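Local coordinates for protein luciferase-like monooxygenase (Streptomyces bottropensis, PDB 4US5) that probably acts as a flavin-dependent monooxygenase of the bacterial luciferase family, inserting oxygen into an organic substrate, at residues Y190-A202 with E278-S290. Numbering follows the deposited sequence.
Sequences YAHFITPQFTREA and EESFEWPRYVVGS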
loop_
_atom_site.group_PDB
_atom_site.type_symbol
_atom_site.label_atom_id
_atom_site.label_comp_id
_atom_site.label_asym_id
_atom_site.label_seq_id
_atom_site.Cartn_x
_atom_site.Cartn_y
_atom_site.Cartn_z
ATOM N N TYR B 190 21.653 10.589 4.231
ATOM C CA TYR B 190 22.202 11.407 3.144
ATOM C C TYR B 190 22.584 10.585 1.941
ATOM O O TYR B 190 23.392 9.647 2.037
ATOM C CB TYR B 190 23.450 12.190 3.597
ATOM C CG TYR B 190 23.938 13.188 2.565
ATOM C CD1 TYR B 190 23.403 14.446 2.492
ATOM C CD2 TYR B 190 24.940 12.853 1.662
ATOM C CE1 TYR B 190 23.854 15.369 1.541
ATOM C CE2 TYR B 190 25.393 13.755 0.711
ATOM C CZ TYR B 190 24.818 15.019 0.648
ATOM O OH TYR B 190 25.260 15.921 -0.294
ATOM N N ALA B 191 22.088 10.993 0.784
ATOM C CA ALA B 191 22.418 10.331 -0.485
ATOM C C ALA B 191 23.737 10.799 -1.099
ATOM O O ALA B 191 23.756 11.616 -2.025
ATOM C CB ALA B 191 21.265 10.494 -1.493
ATOM N N HIS B 192 24.816 10.172 -0.668
ATOM C CA HIS B 192 26.132 10.476 -1.177
ATOM C C HIS B 192 26.209 10.257 -2.687
ATOM O O HIS B 192 26.855 11.044 -3.417
ATOM C CB HIS B 192 27.165 9.632 -0.473
ATOM C CG HIS B 192 28.480 9.640 -1.150
ATOM N ND1 HIS B 192 29.346 10.709 -1.086
ATOM C CD2 HIS B 192 29.008 8.780 -2.052
ATOM C CE1 HIS B 192 30.392 10.464 -1.855
ATOM N NE2 HIS B 192 30.237 9.270 -2.402
ATOM N N PHE B 193 25.523 9.221 -3.162
ATOM C CA PHE B 193 25.601 8.853 -4.555
ATOM C C PHE B 193 24.885 9.856 -5.443
ATOM O O PHE B 193 25.062 9.847 -6.656
ATOM C CB PHE B 193 25.035 7.437 -4.783
ATOM C CG PHE B 193 23.549 7.310 -4.538
ATOM C CD1 PHE B 193 23.053 7.148 -3.259
ATOM C CD2 PHE B 193 22.651 7.286 -5.595
ATOM C CE1 PHE B 193 21.704 7.008 -3.034
ATOM C CE2 PHE B 193 21.302 7.157 -5.373
ATOM C CZ PHE B 193 20.822 6.997 -4.089
ATOM N N ILE B 194 24.048 10.689 -4.842
ATOM C CA ILE B 194 23.322 11.739 -5.582
ATOM C C ILE B 194 24.106 13.058 -5.566
ATOM O O ILE B 194 24.290 13.690 -6.612
ATOM C CB ILE B 194 21.930 11.983 -4.990
ATOM C CG1 ILE B 194 21.103 10.692 -5.110
ATOM C CG2 ILE B 194 21.228 13.184 -5.682
ATOM C CD1 ILE B 194 19.643 10.825 -4.739
ATOM N N THR B 195 24.584 13.459 -4.394
ATOM C CA THR B 195 25.288 14.727 -4.225
ATOM C C THR B 195 26.623 14.541 -3.484
ATOM O O THR B 195 26.779 14.954 -2.331
ATOM C CB THR B 195 24.358 15.718 -3.508
ATOM O OG1 THR B 195 23.103 15.745 -4.188
ATOM C CG2 THR B 195 24.926 17.150 -3.496
ATOM N N PRO B 196 27.590 13.901 -4.140
ATOM C CA PRO B 196 28.846 13.574 -3.493
ATOM C C PRO B 196 29.714 14.818 -3.238
ATOM O O PRO B 196 30.610 14.758 -2.411
ATOM C CB PRO B 196 29.537 12.647 -4.491
ATOM C CG PRO B 196 28.913 12.983 -5.802
ATOM C CD PRO B 196 27.499 13.351 -5.489
ATOM N N GLN B 197 29.408 15.931 -3.894
ATOM C CA GLN B 197 30.176 17.169 -3.634
ATOM C C GLN B 197 29.967 17.727 -2.218
ATOM O O GLN B 197 30.824 18.425 -1.721
ATOM C CB GLN B 197 29.867 18.240 -4.699
ATOM C CG GLN B 197 28.433 18.735 -4.698
ATOM C CD GLN B 197 27.556 18.016 -5.718
ATOM O OE1 GLN B 197 27.638 16.768 -5.906
ATOM N NE2 GLN B 197 26.705 18.788 -6.384
ATOM N N PHE B 198 28.859 17.400 -1.553
ATOM C CA PHE B 198 28.551 17.974 -0.247
ATOM C C PHE B 198 28.397 16.984 0.903
ATOM O O PHE B 198 27.951 17.346 1.979
ATOM C CB PHE B 198 27.278 18.821 -0.364
ATOM C CG PHE B 198 27.413 19.994 -1.323
ATOM C CD1 PHE B 198 28.385 20.952 -1.116
ATOM C CD2 PHE B 198 26.521 20.172 -2.361
ATOM C CE1 PHE B 198 28.512 22.038 -1.969
ATOM C CE2 PHE B 198 26.630 21.266 -3.219
ATOM C CZ PHE B 198 27.635 22.198 -3.019
ATOM N N THR B 199 28.776 15.731 0.680
ATOM C CA THR B 199 28.580 14.708 1.694
ATOM C C THR B 199 29.200 15.070 3.037
ATOM O O THR B 199 28.537 15.039 4.072
ATOM C CB THR B 199 29.164 13.363 1.213
ATOM O OG1 THR B 199 28.576 13.029 -0.058
ATOM C CG2 THR B 199 28.869 12.254 2.226
ATOM N N ARG B 200 30.486 15.400 3.034
ATOM C CA ARG B 200 31.160 15.732 4.276
ATOM C C ARG B 200 30.507 16.918 4.980
ATOM O O ARG B 200 30.202 16.850 6.184
ATOM C CB ARG B 200 32.652 15.986 4.019
ATOM C CG ARG B 200 33.416 16.367 5.283
ATOM C CD ARG B 200 34.862 16.605 4.959
ATOM N NE ARG B 200 35.616 15.373 4.684
ATOM C CZ ARG B 200 36.120 14.567 5.605
ATOM N NH1 ARG B 200 35.916 14.784 6.888
ATOM N NH2 ARG B 200 36.832 13.529 5.250
ATOM N N GLU B 201 30.243 17.977 4.252
ATOM C CA GLU B 201 29.632 19.174 4.847
ATOM C C GLU B 201 28.248 18.887 5.400
ATOM O O GLU B 201 27.899 19.332 6.509
ATOM C CB GLU B 201 29.563 20.340 3.839
ATOM C CG GLU B 201 28.930 21.603 4.401
ATOM C CD GLU B 201 28.777 22.744 3.402
ATOM O OE1 GLU B 201 29.273 22.650 2.263
ATOM O OE2 GLU B 201 28.155 23.753 3.773
ATOM N N ALA B 202 27.437 18.168 4.625
ATOM C CA ALA B 202 26.080 17.845 5.035
ATOM C C ALA B 202 26.045 17.035 6.316
ATOM O O ALA B 202 25.297 17.366 7.220
ATOM C CB ALA B 202 25.330 17.120 3.915
ATOM N N GLU B 278 34.663 11.745 -15.648
ATOM C CA GLU B 278 34.975 13.161 -15.919
ATOM C C GLU B 278 34.700 14.043 -14.694
ATOM O O GLU B 278 34.879 15.256 -14.755
ATOM C CB GLU B 278 34.161 13.683 -17.151
ATOM C CG GLU B 278 34.489 12.979 -18.477
ATOM C CD GLU B 278 33.333 12.946 -19.503
ATOM O OE1 GLU B 278 32.314 13.642 -19.299
ATOM O OE2 GLU B 278 33.447 12.199 -20.526
ATOM N N GLU B 279 34.243 13.447 -13.587
ATOM C CA GLU B 279 33.933 14.220 -12.406
ATOM C C GLU B 279 34.842 13.736 -11.294
ATOM O O GLU B 279 35.432 12.665 -11.390
ATOM C CB GLU B 279 32.454 14.086 -12.023
ATOM C CG GLU B 279 32.041 12.642 -11.780
ATOM C CD GLU B 279 30.582 12.496 -11.364
ATOM O OE1 GLU B 279 29.820 13.476 -11.450
ATOM O OE2 GLU B 279 30.207 11.383 -10.937
ATOM N N SER B 280 34.989 14.566 -10.272
ATOM C CA SER B 280 35.884 14.261 -9.177
ATOM C C SER B 280 35.404 14.862 -7.854
ATOM O O SER B 280 35.097 16.035 -7.759
ATOM C CB SER B 280 37.294 14.785 -9.504
ATOM O OG SER B 280 38.269 13.872 -9.065
ATOM N N PHE B 281 35.356 14.029 -6.831
ATOM C CA PHE B 281 34.922 14.441 -5.516
ATOM C C PHE B 281 35.914 13.869 -4.512
ATOM O O PHE B 281 36.775 13.073 -4.851
ATOM C CB PHE B 281 33.507 13.912 -5.232
ATOM C CG PHE B 281 32.521 14.205 -6.332
ATOM C CD1 PHE B 281 32.018 15.488 -6.503
ATOM C CD2 PHE B 281 32.167 13.214 -7.252
ATOM C CE1 PHE B 281 31.142 15.780 -7.529
ATOM C CE2 PHE B 281 31.266 13.499 -8.266
ATOM C CZ PHE B 281 30.742 14.780 -8.397
ATOM N N GLU B 282 35.741 14.226 -3.257
ATOM C CA GLU B 282 36.567 13.647 -2.218
ATOM C C GLU B 282 36.467 12.106 -2.257
ATOM O O GLU B 282 37.472 11.395 -2.211
ATOM C CB GLU B 282 36.156 14.177 -0.856
ATOM C CG GLU B 282 36.961 13.518 0.255
ATOM C CD GLU B 282 36.673 14.050 1.629
ATOM O OE1 GLU B 282 35.664 14.773 1.823
ATOM O OE2 GLU B 282 37.444 13.678 2.518
ATOM N N TRP B 283 35.238 11.602 -2.310
ATOM C CA TRP B 283 34.980 10.185 -2.351
ATOM C C TRP B 283 34.319 9.834 -3.673
ATOM O O TRP B 283 33.548 10.631 -4.205
ATOM C CB TRP B 283 34.086 9.762 -1.184
ATOM C CG TRP B 283 34.683 10.031 0.150
ATOM C CD1 TRP B 283 35.900 9.626 0.596
ATOM C CD2 TRP B 283 34.074 10.737 1.225
ATOM N NE1 TRP B 283 36.104 10.035 1.870
ATOM C CE2 TRP B 283 34.986 10.715 2.296
ATOM C CE3 TRP B 283 32.844 11.371 1.407
ATOM C CZ2 TRP B 283 34.710 11.315 3.528
ATOM C CZ3 TRP B 283 32.567 11.931 2.646
ATOM C CH2 TRP B 283 33.505 11.907 3.677
ATOM N N PRO B 284 34.554 8.607 -4.176
ATOM C CA PRO B 284 33.922 8.278 -5.462
ATOM C C PRO B 284 32.393 8.339 -5.343
ATOM O O PRO B 284 31.844 7.914 -4.325
ATOM C CB PRO B 284 34.408 6.847 -5.748
ATOM C CG PRO B 284 34.966 6.329 -4.473
ATOM C CD PRO B 284 35.319 7.492 -3.608
ATOM N N ARG B 285 31.720 8.788 -6.386
ATOM C CA ARG B 285 30.270 8.837 -6.360
ATOM C C ARG B 285 29.676 7.433 -6.109
ATOM O O ARG B 285 28.752 7.256 -5.294
ATOM C CB ARG B 285 29.714 9.376 -7.664
ATOM C CG ARG B 285 28.188 9.511 -7.631
ATOM C CD ARG B 285 27.602 9.752 -8.984
ATOM N NE ARG B 285 27.888 11.112 -9.454
ATOM C CZ ARG B 285 27.182 12.181 -9.121
ATOM N NH1 ARG B 285 26.169 12.092 -8.298
ATOM N NH2 ARG B 285 27.526 13.358 -9.595
ATOM N N TYR B 286 30.202 6.468 -6.844
ATOM C CA TYR B 286 29.808 5.077 -6.733
ATOM C C TYR B 286 31.037 4.278 -6.306
ATOM O O TYR B 286 32.132 4.434 -6.869
ATOM C CB TYR B 286 29.316 4.558 -8.087
ATOM C CG TYR B 286 28.183 5.349 -8.694
ATOM C CD1 TYR B 286 27.199 5.930 -7.915
ATOM C CD2 TYR B 286 28.083 5.490 -10.075
ATOM C CE1 TYR B 286 26.149 6.615 -8.490
ATOM C CE2 TYR B 286 27.026 6.180 -10.658
ATOM C CZ TYR B 286 26.083 6.749 -9.870
ATOM O OH TYR B 286 25.040 7.430 -10.413
ATOM N N VAL B 287 30.861 3.435 -5.298
ATOM C CA VAL B 287 31.963 2.696 -4.702
ATOM C C VAL B 287 32.042 1.323 -5.300
ATOM O O VAL B 287 31.092 0.528 -5.183
ATOM C CB VAL B 287 31.792 2.631 -3.189
ATOM C CG1 VAL B 287 32.875 1.773 -2.540
ATOM C CG2 VAL B 287 31.814 4.037 -2.621
ATOM N N VAL B 288 33.200 1.003 -5.892
ATOM C CA VAL B 288 33.356 -0.208 -6.698
ATOM C C VAL B 288 34.624 -0.941 -6.298
ATOM O O VAL B 288 35.670 -0.296 -6.076
ATOM C CB VAL B 288 33.476 0.124 -8.193
ATOM C CG1 VAL B 288 33.603 -1.150 -9.033
ATOM C CG2 VAL B 288 32.299 0.962 -8.650
ATOM N N GLY B 289 34.560 -2.266 -6.246
ATOM C CA GLY B 289 35.764 -3.076 -6.084
ATOM C C GLY B 289 35.585 -4.398 -5.397
ATOM O O GLY B 289 34.453 -4.871 -5.164
ATOM N N SER B 290 36.731 -4.987 -5.028
ATOM C CA SER B 290 36.776 -6.176 -4.218
ATOM C C SER B 290 36.225 -5.903 -2.832
ATOM O O SER B 290 36.081 -4.745 -2.436
ATOM C CB SER B 290 38.238 -6.642 -4.095
ATOM O OG SER B 290 38.948 -5.692 -3.337
HETATM O O HOH W 1 23.587 9.086 -8.853
HETATM O O HOH W 2 26.568 15.698 -8.150
HETATM O O HOH W 3 32.521 13.144 -1.554
HETATM O O HOH W 4 33.488 16.020 -2.559
#
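R285 lays its side chain against F193, I194 and P196, in the loop that leaves strand 188-191. Its CB lies 4.1 Å from P196 CG, and CG and CD run past F193 O. At the tip, NH1 donates to F193 O and I194 O, each 3.0 Å away; both carbonyls sit near the guanidinium plane, though NH1 stands well above each carbonyl plane. NE and NH2 grip E279 side-on, fixing the rotation of the guanidinium, one face of which lies against P196. Putting an alanine here removes both NH1 bonds and would probably leave the E279 carboxylate without its cationic mate. P196, compact and rigid, also puts CG over the F281 ring, 3.5 Å from its centroid, in a CH-pi contact. H192 uses both ring nitrogens: NE2 donates to P284 O (2.8 Å, 167°), and ND1 pairs with T199 OG1. T199 CG2 meets the edge of W283 at CZ3 (3.7 Å). Farther out, R200 NE and NH2 clasp E282 OE1 and OE2, the planes nearly coplanar, with W283 CH2 over one guanidinium face. In this TIM-barrel fold, then, charged and polar bonds combine with proline and aromatic packing to join this loop and the start of helix 199-209 to the chain leading into strand 286-289.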